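Local coordinates for porin B (Pseudomonas putida, PDB 4GEY), which probably forms a carbohydrate-selective beta-barrel channel in the outer membrane through which sugars such as glucose are taken up, at residues G28-G31 with G32-T35; S372-D376 with Y377-G381. The protein carries 2 engineered substitutions. One frame throughout, in Å; residues are numbered along the deposited sequence.

Contact 1. Residues G28-G31 with G32-T35; sequences GDWG and GTRT
The Arg34 side chain runs obliquely across one face of the Trp30 indole. Arg34 CB touches the ring at Trp30 CE3, while Arg34 CD sits over the centre of the six-membered ring, 3.5 Å from its centroid, a CH-pi contact. Further out the guanidinium lies near-parallel over the rim of the ring at Trp30 CZ2, the planes 20° apart. An extended chain, starting with CG opposite the backbone N (chi1 -162°), carries it there. Arg34 NH1 gives a hydrogen bond to Gly28 O at 3.2 Å, in the carbonyl plane. In the loop itself, Asp29 O is gripped from opposite faces by Gly32 N and Arg34 N, both at 3.0 Å, which fastens the loop to the first turn of helix 33-40; Gly32 is its N-cap residue. Thr35 OG1 bonds back to Gly32 O at 2.6 Å. With a leucine in place of Arg34, Gly28 O would probably lose its side-chain donor, and the C-terminal carboxylate of Phe436 its salt-bridge partner. Arg34 NH2 also bonds to Phe44 O, and Trp25 adds a cation-pi contact, so this buried charge is probably well compensated and ties the N-terminal loop to the chain's C-terminus.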
loop_
_atom_site.group_PDB
_atom_site.type_symbol
_atom_site.label_atom_id
_atom_site.label_comp_id
_atom_site.label_asym_id
_atom_site.label_seq_id
_atom_site.Cartn_x
_atom_site.Cartn_y
_atom_site.Cartn_z
ATOM N N GLY A 28 2.248 -25.313 -13.577
ATOM C CA GLY A 28 3.559 -25.874 -13.842
ATOM C C GLY A 28 4.307 -25.246 -15.002
ATOM O O GLY A 28 4.066 -24.084 -15.355
ATOM N N ASP A 29 5.215 -26.024 -15.595
ATOM C CA ASP A 29 6.056 -25.548 -16.692
ATOM C C ASP A 29 5.506 -25.843 -18.088
ATOM O O ASP A 29 6.224 -25.704 -19.076
ATOM C CB ASP A 29 7.481 -26.096 -16.566
ATOM C CG ASP A 29 7.537 -27.613 -16.537
ATOM O OD1 ASP A 29 6.703 -28.279 -17.187
ATOM O OD2 ASP A 29 8.429 -28.146 -15.847
ATOM N N TRP A 30 4.241 -26.249 -18.157
ATOM C CA TRP A 30 3.584 -26.540 -19.426
ATOM C C TRP A 30 4.394 -27.502 -20.290
ATOM O O TRP A 30 4.544 -27.283 -21.488
ATOM C CB TRP A 30 3.317 -25.259 -20.221
ATOM C CG TRP A 30 2.681 -24.152 -19.437
ATOM C CD1 TRP A 30 1.803 -24.274 -18.402
ATOM C CD2 TRP A 30 2.894 -22.745 -19.623
ATOM N NE1 TRP A 30 1.456 -23.029 -17.930
ATOM C CE2 TRP A 30 2.108 -22.074 -18.665
ATOM C CE3 TRP A 30 3.671 -21.991 -20.511
ATOM C CZ2 TRP A 30 2.076 -20.682 -18.569
ATOM C CZ3 TRP A 30 3.638 -20.612 -20.412
ATOM C CH2 TRP A 30 2.846 -19.970 -19.445
ATOM N N GLY A 31 4.918 -28.562 -19.682
ATOM C CA GLY A 31 5.651 -29.574 -20.423
ATOM C C GLY A 31 6.971 -29.078 -20.980
ATOM O O GLY A 31 7.470 -29.601 -21.979
ATOM N N GLY A 32 7.532 -28.063 -20.327
ATOM C CA GLY A 32 8.833 -27.541 -20.687
ATOM C C GLY A 32 8.803 -26.188 -21.368
ATOM O O GLY A 32 9.766 -25.427 -21.248
ATOM N N THR A 33 7.711 -25.881 -22.076
ATOM C CA THR A 33 7.640 -24.645 -22.872
ATOM C C THR A 33 7.674 -23.364 -22.036
ATOM O O THR A 33 8.098 -22.321 -22.527
ATOM C CB THR A 33 6.446 -24.616 -23.889
ATOM O OG1 THR A 33 5.570 -23.525 -23.595
ATOM C CG2 THR A 33 5.663 -25.898 -23.874
ATOM N N ARG A 34 7.249 -23.439 -20.777
ATOM C CA ARG A 34 7.352 -22.285 -19.888
ATOM C C ARG A 34 8.811 -22.037 -19.544
ATOM O O ARG A 34 9.275 -20.899 -19.565
ATOM C CB ARG A 34 6.526 -22.486 -18.616
ATOM C CG ARG A 34 6.221 -21.201 -17.849
ATOM C CD ARG A 34 5.132 -21.435 -16.807
ATOM N NE ARG A 34 4.729 -20.214 -16.110
ATOM C CZ ARG A 34 3.668 -20.116 -15.315
ATOM N NH1 ARG A 34 2.887 -21.161 -15.112
ATOM N NH2 ARG A 34 3.389 -18.963 -14.728
ATOM N N THR A 35 9.541 -23.106 -19.247
ATOM C CA THR A 35 10.961 -22.977 -18.921
ATOM C C THR A 35 11.818 -22.545 -20.116
ATOM O O THR A 35 12.830 -21.872 -19.947
ATOM C CB THR A 35 11.521 -24.260 -18.293
ATOM O OG1 THR A 35 10.962 -25.398 -18.961
ATOM C CG2 THR A 35 11.152 -24.315 -16.826
#

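Contact 2. Residues S372-D376 with Y377-G381; sequences SGIND and YDNPG
Ile374 and Asn379 face each other across a chain that doubles back through a type I beta turn from Asp376 to Asn379, closed by Asn379 N bonding to Asp376 O at 3.0 Å. Inside the bend the two side chains cross at about a right angle: Ile374 CG2 meets Asn379 CB at 3.8 Å, and the other branch reaches on, its CD1 coming 4.0 Å from Gly381 CA. Asp376 works on the turn from its first position. Its CG stands opposite the backbone N (chi1 177°), bringing OD1 to Asp378 N at 3.0 Å in a nearly straight bond, 168° at the hydrogen, although the N-H arrives from above the carboxylate plane. This side-chain bond lies within the beta turn. Asn379 makes an Asx turn, its OD1 taking Gly381 N at 3.1 Å on a lone pair in the amide plane, and Ser372 OG makes the related ST turn with Ile374 N at the C-terminal end of helix 359-372. The bend belongs to the loop joining that helix to barrel strand 388-399. Water bridges it at two places: one molecule donates to Gly381 O and accepts from Ser372 OG, and a second accepts from Tyr377 N at 2.8 Å and donates weakly to Asn375 O. The carboxylates of Asp376 and Asp378 stand almost perpendicular, with OD1 of Asp376 3.5 Å from OD2 of Asp378, a proximity of like charges that probably costs some energy at this exposed corner. Tyr377 leaves the bend with its CB bond pointing away; its OH bonds to Asp110 and its ring makes a cation-pi contact with Arg112, whose guanidinium also holds the carbonyls of Tyr377 and Asn379.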
loop_
_atom_site.group_PDB
_atom_site.type_symbol
_atom_site.label_atom_id
_atom_site.label_comp_id
_atom_site.label_asym_id
_atom_site.label_seq_id
_atom_site.Cartn_x
_atom_site.Cartn_y
_atom_site.Cartn_z
ATOM N N SER A 372 -23.954 24.625 12.999
ATOM C CA SER A 372 -25.216 24.001 12.605
ATOM C C SER A 372 -26.139 23.829 13.797
ATOM O O SER A 372 -27.323 23.559 13.636
ATOM C CB SER A 372 -24.996 22.653 11.935
ATOM O OG SER A 372 -24.552 21.700 12.874
ATOM N N GLY A 373 -25.587 23.971 14.994
ATOM C CA GLY A 373 -26.360 23.788 16.204
ATOM C C GLY A 373 -26.634 22.327 16.498
ATOM O O GLY A 373 -27.500 22.014 17.301
ATOM N N ILE A 374 -25.898 21.431 15.850
ATOM C CA ILE A 374 -26.122 20.003 16.017
ATOM C C ILE A 374 -25.011 19.415 16.864
ATOM O O ILE A 374 -23.844 19.447 16.467
ATOM C CB ILE A 374 -26.166 19.269 14.663
ATOM C CG1 ILE A 374 -27.320 19.802 13.803
ATOM C CG2 ILE A 374 -26.302 17.770 14.870
ATOM C CD1 ILE A 374 -27.662 18.917 12.605
ATOM N N ASN A 375 -25.361 18.882 18.034
ATOM C CA ASN A 375 -24.327 18.508 18.998
ATOM C C ASN A 375 -24.355 17.044 19.375
ATOM O O ASN A 375 -23.458 16.549 20.057
ATOM C CB ASN A 375 -24.384 19.395 20.248
ATOM C CG ASN A 375 -25.517 19.028 21.177
ATOM O OD1 ASN A 375 -26.484 18.372 20.782
ATOM N ND2 ASN A 375 -25.410 19.462 22.426
ATOM N N ASP A 376 -25.398 16.364 18.916
ATOM C CA ASP A 376 -25.585 14.939 19.147
ATOM C C ASP A 376 -24.967 14.097 18.020
ATOM O O ASP A 376 -25.367 14.206 16.856
ATOM C CB ASP A 376 -27.079 14.651 19.273
ATOM C CG ASP A 376 -27.379 13.176 19.446
ATOM O OD1 ASP A 376 -26.440 12.395 19.755
ATOM O OD2 ASP A 376 -28.569 12.802 19.281
ATOM N N TYR A 377 -24.005 13.248 18.379
ATOM C CA TYR A 377 -23.343 12.339 17.431
ATOM C C TYR A 377 -24.292 11.409 16.648
ATOM O O TYR A 377 -23.977 10.982 15.542
ATOM C CB TYR A 377 -22.278 11.503 18.152
ATOM C CG TYR A 377 -21.779 10.323 17.359
ATOM C CD1 TYR A 377 -20.730 10.461 16.453
ATOM C CD2 TYR A 377 -22.360 9.067 17.508
ATOM C CE1 TYR A 377 -20.277 9.379 15.715
ATOM C CE2 TYR A 377 -21.910 7.986 16.786
ATOM C CZ TYR A 377 -20.873 8.143 15.887
ATOM O OH TYR A 377 -20.439 7.055 15.162
ATOM N N ASP A 378 -25.439 11.079 17.228
ATOM C CA ASP A 378 -26.375 10.176 16.577
ATOM C C ASP A 378 -27.208 10.911 15.538
ATOM O O ASP A 378 -28.041 10.310 14.861
ATOM C CB ASP A 378 -27.330 9.556 17.599
ATOM C CG ASP A 378 -26.623 8.745 18.652
ATOM O OD1 ASP A 378 -25.725 7.946 18.305
ATOM O OD2 ASP A 378 -26.989 8.910 19.837
ATOM N N ASN A 379 -27.031 12.219 15.439
ATOM C CA ASN A 379 -27.773 12.973 14.447
ATOM C C ASN A 379 -26.994 12.984 13.134
ATOM O O ASN A 379 -25.833 13.390 13.109
ATOM C CB ASN A 379 -28.023 14.382 14.948
ATOM C CG ASN A 379 -29.045 15.122 14.122
ATOM O OD1 ASN A 379 -28.943 15.202 12.901
ATOM N ND2 ASN A 379 -30.048 15.674 14.791
ATOM N N PRO A 380 -27.623 12.508 12.043
ATOM C CA PRO A 380 -27.004 12.408 10.713
ATOM C C PRO A 380 -26.274 13.672 10.260
ATOM O O PRO A 380 -25.274 13.570 9.561
ATOM C CB PRO A 380 -28.197 12.146 9.804
ATOM C CG PRO A 380 -29.118 11.367 10.664
ATOM C CD PRO A 380 -28.995 11.973 12.035
ATOM N N GLY A 381 -26.762 14.840 10.662
ATOM C CA GLY A 381 -26.126 16.090 10.302
ATOM C C GLY A 381 -24.913 16.430 11.147
ATOM O O GLY A 381 -24.217 17.408 10.865
HETATM O O HOH W 1 -22.901 19.734 12.120
HETATM O O HOH W 2 -22.622 13.432 20.794
#

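Contacts 1 and 2 lie on opposite sides of the chain's centre, with their own centres 63 Å apart and their nearest atoms about 46 Å apart. Contact 1 comes first, where the N-terminal loop enters helix 33-40 just ahead of strand 42-57; contact 2 comes late, between helix 359-372 and strand 388-399. They share no helix or strand. What joins them is the barrel: strand 42-57 pairs with 425-435, which pairs with 404-414 and through it with 388-399. Contact 1, beside both chain termini, probably lies at the periplasmic end, and contact 2, in a long connection between strands 347-357 and 388-399, probably on the extracellular side, as in other outer-membrane porins.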